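PDB 4JZA: uncharacterized protein from Legionella longbeachae NSW150, which probably removes the 3-phosphate from phosphoinositide lipids, as a phosphatase through which the pathogen could alter lipid metabolism in its host. Local coordinates for residues G4-G12 / F27-Y36. Residues are numbered along the deposited sequence; the frame is centred on the assembly and turned at random.
Sequences GIIVRVPHG and FPGYILETYY
The Y35 ring lies between R8 and P10. The R8 guanidinium covers one face off-centre, with CZ 4.4 Å from the ring centroid and the two planes 31° apart. P10 CA covers the opposite face in a CH-pi contact. Y35 CG sits between the backbone N and the carbonyl carbon (chi1 68°), which lays the ring across the neighbouring strand. The ring and the guanidinium are fixed from outside: Y35 OH bonds to L148 O, R8 NH1 to T147 OG1 and R8 NH2 to S602 O.

Strands 5-10 and 31-35 pair in parallel, joined by helix 17-26 in a beta-alpha-beta unit. Six backbone hydrogen bonds run from I31 N to I5 O (2.7 Å) through to H11 N to Y35 O. Within this chain, 31-35 is an edge strand of the mixed sheet.

Strand 5-10 is the buried partner: V7, R8 and V9 are enclosed, between strands 144-150 and 31-35. V7 CG2 meets Y30 CD1 at 3.9 Å. I5 CD1 reaches the turn at F27.

The outer strand is the solvent side, with I31, L32 and T34 exposed, though L32 CD2 still packs on V9 CG2 at 3.7 Å. At the exposed far end H11 and Y36 form an offset stack, centroids 4.6 Å apart and planes at 24°.

R8 and E33 make no direct salt bridge. Water 2 accepts from R8 NE and donates to E33 OE1, 2.8 Å away. The backbone bonds hold the register; the side chains add the Y35 sandwich and this water bridge. E33, also in a long, weak ion pair with R43, may partly offset the arginine's charge.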
# COMPACT_ATOMS: atom_id res chain seq x y z
N GLY A 4 -9.83 20.23 -4.75
CA GLY A 4 -9.41 21.10 -5.82
C GLY A 4 -9.20 20.37 -7.11
O GLY A 4 -9.50 19.17 -7.23
N ILE A 5 -8.71 21.13 -8.10
CA ILE A 5 -8.61 20.67 -9.46
C ILE A 5 -7.32 21.15 -10.12
O ILE A 5 -6.95 22.32 -10.03
CB ILE A 5 -9.79 21.17 -10.31
CG1 ILE A 5 -11.12 20.94 -9.60
CG2 ILE A 5 -9.81 20.45 -11.67
CD1 ILE A 5 -12.25 21.83 -10.07
N ILE A 6 -6.65 20.22 -10.78
CA ILE A 6 -5.48 20.55 -11.55
C ILE A 6 -5.77 20.33 -13.02
O ILE A 6 -6.27 19.27 -13.44
CB ILE A 6 -4.34 19.65 -11.13
CG1 ILE A 6 -4.01 19.93 -9.64
CG2 ILE A 6 -3.16 19.86 -12.03
CD1 ILE A 6 -2.72 19.30 -9.12
N VAL A 7 -5.46 21.34 -13.80
CA VAL A 7 -5.59 21.26 -15.23
C VAL A 7 -4.18 21.32 -15.78
O VAL A 7 -3.44 22.25 -15.50
CB VAL A 7 -6.40 22.42 -15.78
CG1 VAL A 7 -6.40 22.39 -17.29
CG2 VAL A 7 -7.83 22.38 -15.22
N ARG A 8 -3.81 20.27 -16.51
CA ARG A 8 -2.50 20.12 -17.06
C ARG A 8 -2.63 20.58 -18.47
O ARG A 8 -3.52 20.14 -19.21
CB ARG A 8 -2.06 18.67 -17.03
CG ARG A 8 -1.93 18.14 -15.61
CD ARG A 8 -1.60 16.68 -15.57
NE ARG A 8 -0.34 16.44 -16.23
CZ ARG A 8 -0.21 15.75 -17.37
NH1 ARG A 8 -1.25 15.21 -18.02
NH2 ARG A 8 0.98 15.59 -17.89
N VAL A 9 -1.65 21.38 -18.85
CA VAL A 9 -1.71 22.19 -20.02
C VAL A 9 -0.35 22.12 -20.71
O VAL A 9 0.64 22.27 -20.07
CB VAL A 9 -2.07 23.57 -19.51
CG1 VAL A 9 -1.25 24.66 -20.14
CG2 VAL A 9 -3.56 23.81 -19.68
N PRO A 10 -0.29 21.82 -22.00
CA PRO A 10 1.02 21.70 -22.60
C PRO A 10 1.85 22.94 -22.44
O PRO A 10 1.33 24.05 -22.53
CB PRO A 10 0.74 21.47 -24.09
CG PRO A 10 -0.68 21.72 -24.27
CD PRO A 10 -1.33 21.45 -22.96
N HIS A 11 3.14 22.72 -22.26
CA HIS A 11 4.08 23.78 -22.07
C HIS A 11 4.08 24.70 -23.27
O HIS A 11 4.13 24.24 -24.41
CB HIS A 11 5.47 23.24 -21.86
CG HIS A 11 6.53 24.29 -21.93
ND1 HIS A 11 6.81 25.14 -20.87
CD2 HIS A 11 7.36 24.65 -22.94
CE1 HIS A 11 7.78 25.96 -21.23
NE2 HIS A 11 8.13 25.69 -22.48
N GLY A 12 4.00 25.99 -22.97
CA GLY A 12 4.16 27.04 -23.95
C GLY A 12 3.00 27.23 -24.90
O GLY A 12 3.20 27.69 -26.02
N PHE A 27 -14.64 23.95 -13.88
CA PHE A 27 -13.63 23.50 -12.89
C PHE A 27 -13.25 24.61 -11.91
O PHE A 27 -12.08 25.01 -11.84
CB PHE A 27 -12.38 23.00 -13.64
CG PHE A 27 -12.66 21.87 -14.59
CD1 PHE A 27 -13.27 20.72 -14.14
CD2 PHE A 27 -12.36 21.98 -15.93
CE1 PHE A 27 -13.55 19.68 -14.99
CE2 PHE A 27 -12.63 20.94 -16.80
CZ PHE A 27 -13.22 19.79 -16.33
N PRO A 28 -14.24 25.11 -11.14
CA PRO A 28 -14.04 26.31 -10.35
C PRO A 28 -12.92 26.12 -9.32
O PRO A 28 -12.83 25.05 -8.68
CB PRO A 28 -15.40 26.52 -9.66
CG PRO A 28 -16.34 25.51 -10.25
CD PRO A 28 -15.49 24.42 -10.79
N GLY A 29 -12.07 27.14 -9.20
CA GLY A 29 -10.91 27.06 -8.35
C GLY A 29 -9.72 26.30 -8.93
O GLY A 29 -8.77 26.03 -8.22
N TYR A 30 -9.73 25.95 -10.21
CA TYR A 30 -8.67 25.09 -10.75
C TYR A 30 -7.29 25.72 -10.71
O TYR A 30 -7.17 26.91 -10.75
CB TYR A 30 -8.98 24.68 -12.20
CG TYR A 30 -8.76 25.76 -13.22
CD1 TYR A 30 -7.49 25.99 -13.75
CD2 TYR A 30 -9.79 26.52 -13.68
CE1 TYR A 30 -7.26 26.98 -14.70
CE2 TYR A 30 -9.57 27.51 -14.64
CZ TYR A 30 -8.30 27.74 -15.14
OH TYR A 30 -8.10 28.73 -16.09
N ILE A 31 -6.26 24.89 -10.65
CA ILE A 31 -4.87 25.31 -10.71
C ILE A 31 -4.32 24.81 -12.04
O ILE A 31 -4.62 23.71 -12.46
CB ILE A 31 -4.04 24.64 -9.63
CG1 ILE A 31 -4.73 24.73 -8.29
CG2 ILE A 31 -2.67 25.25 -9.56
CD1 ILE A 31 -4.88 26.15 -7.78
N LEU A 32 -3.49 25.62 -12.68
CA LEU A 32 -2.82 25.23 -13.90
C LEU A 32 -1.52 24.59 -13.57
O LEU A 32 -0.83 25.01 -12.65
CB LEU A 32 -2.51 26.42 -14.78
CG LEU A 32 -3.69 26.88 -15.61
CD1 LEU A 32 -3.39 28.24 -16.23
CD2 LEU A 32 -4.00 25.83 -16.67
N GLU A 33 -1.18 23.59 -14.37
CA GLU A 33 0.08 22.86 -14.28
C GLU A 33 0.57 22.57 -15.67
O GLU A 33 -0.19 22.15 -16.52
CB GLU A 33 -0.16 21.56 -13.56
CG GLU A 33 1.08 20.78 -13.27
CD GLU A 33 0.80 19.74 -12.23
OE1 GLU A 33 0.93 18.55 -12.54
OE2 GLU A 33 0.40 20.15 -11.12
N THR A 34 1.85 22.78 -15.88
CA THR A 34 2.42 22.61 -17.20
C THR A 34 3.02 21.23 -17.39
O THR A 34 3.67 20.68 -16.46
CB THR A 34 3.52 23.63 -17.36
OG1 THR A 34 2.89 24.86 -17.65
CG2 THR A 34 4.35 23.31 -18.53
N TYR A 35 2.82 20.64 -18.58
CA TYR A 35 3.56 19.41 -18.95
C TYR A 35 4.28 19.55 -20.28
O TYR A 35 3.98 20.44 -21.05
CB TYR A 35 2.63 18.18 -18.97
CG TYR A 35 1.57 18.15 -20.07
CD1 TYR A 35 0.38 18.86 -19.96
CD2 TYR A 35 1.73 17.35 -21.19
CE1 TYR A 35 -0.59 18.79 -20.95
CE2 TYR A 35 0.76 17.26 -22.17
CZ TYR A 35 -0.40 17.97 -22.05
OH TYR A 35 -1.34 17.87 -23.05
N TYR A 36 5.24 18.66 -20.52
CA TYR A 36 6.06 18.66 -21.74
C TYR A 36 5.83 17.38 -22.55
O TYR A 36 5.08 16.51 -22.15
CB TYR A 36 7.53 18.76 -21.33
CG TYR A 36 7.80 19.98 -20.49
CD1 TYR A 36 7.50 20.01 -19.12
CD2 TYR A 36 8.35 21.12 -21.07
CE1 TYR A 36 7.74 21.14 -18.35
CE2 TYR A 36 8.61 22.24 -20.32
CZ TYR A 36 8.30 22.26 -18.97
OH TYR A 36 8.57 23.40 -18.25
O HOH W 1 -7.78 23.83 -7.18
O HOH W 2 2.19 17.55 -14.87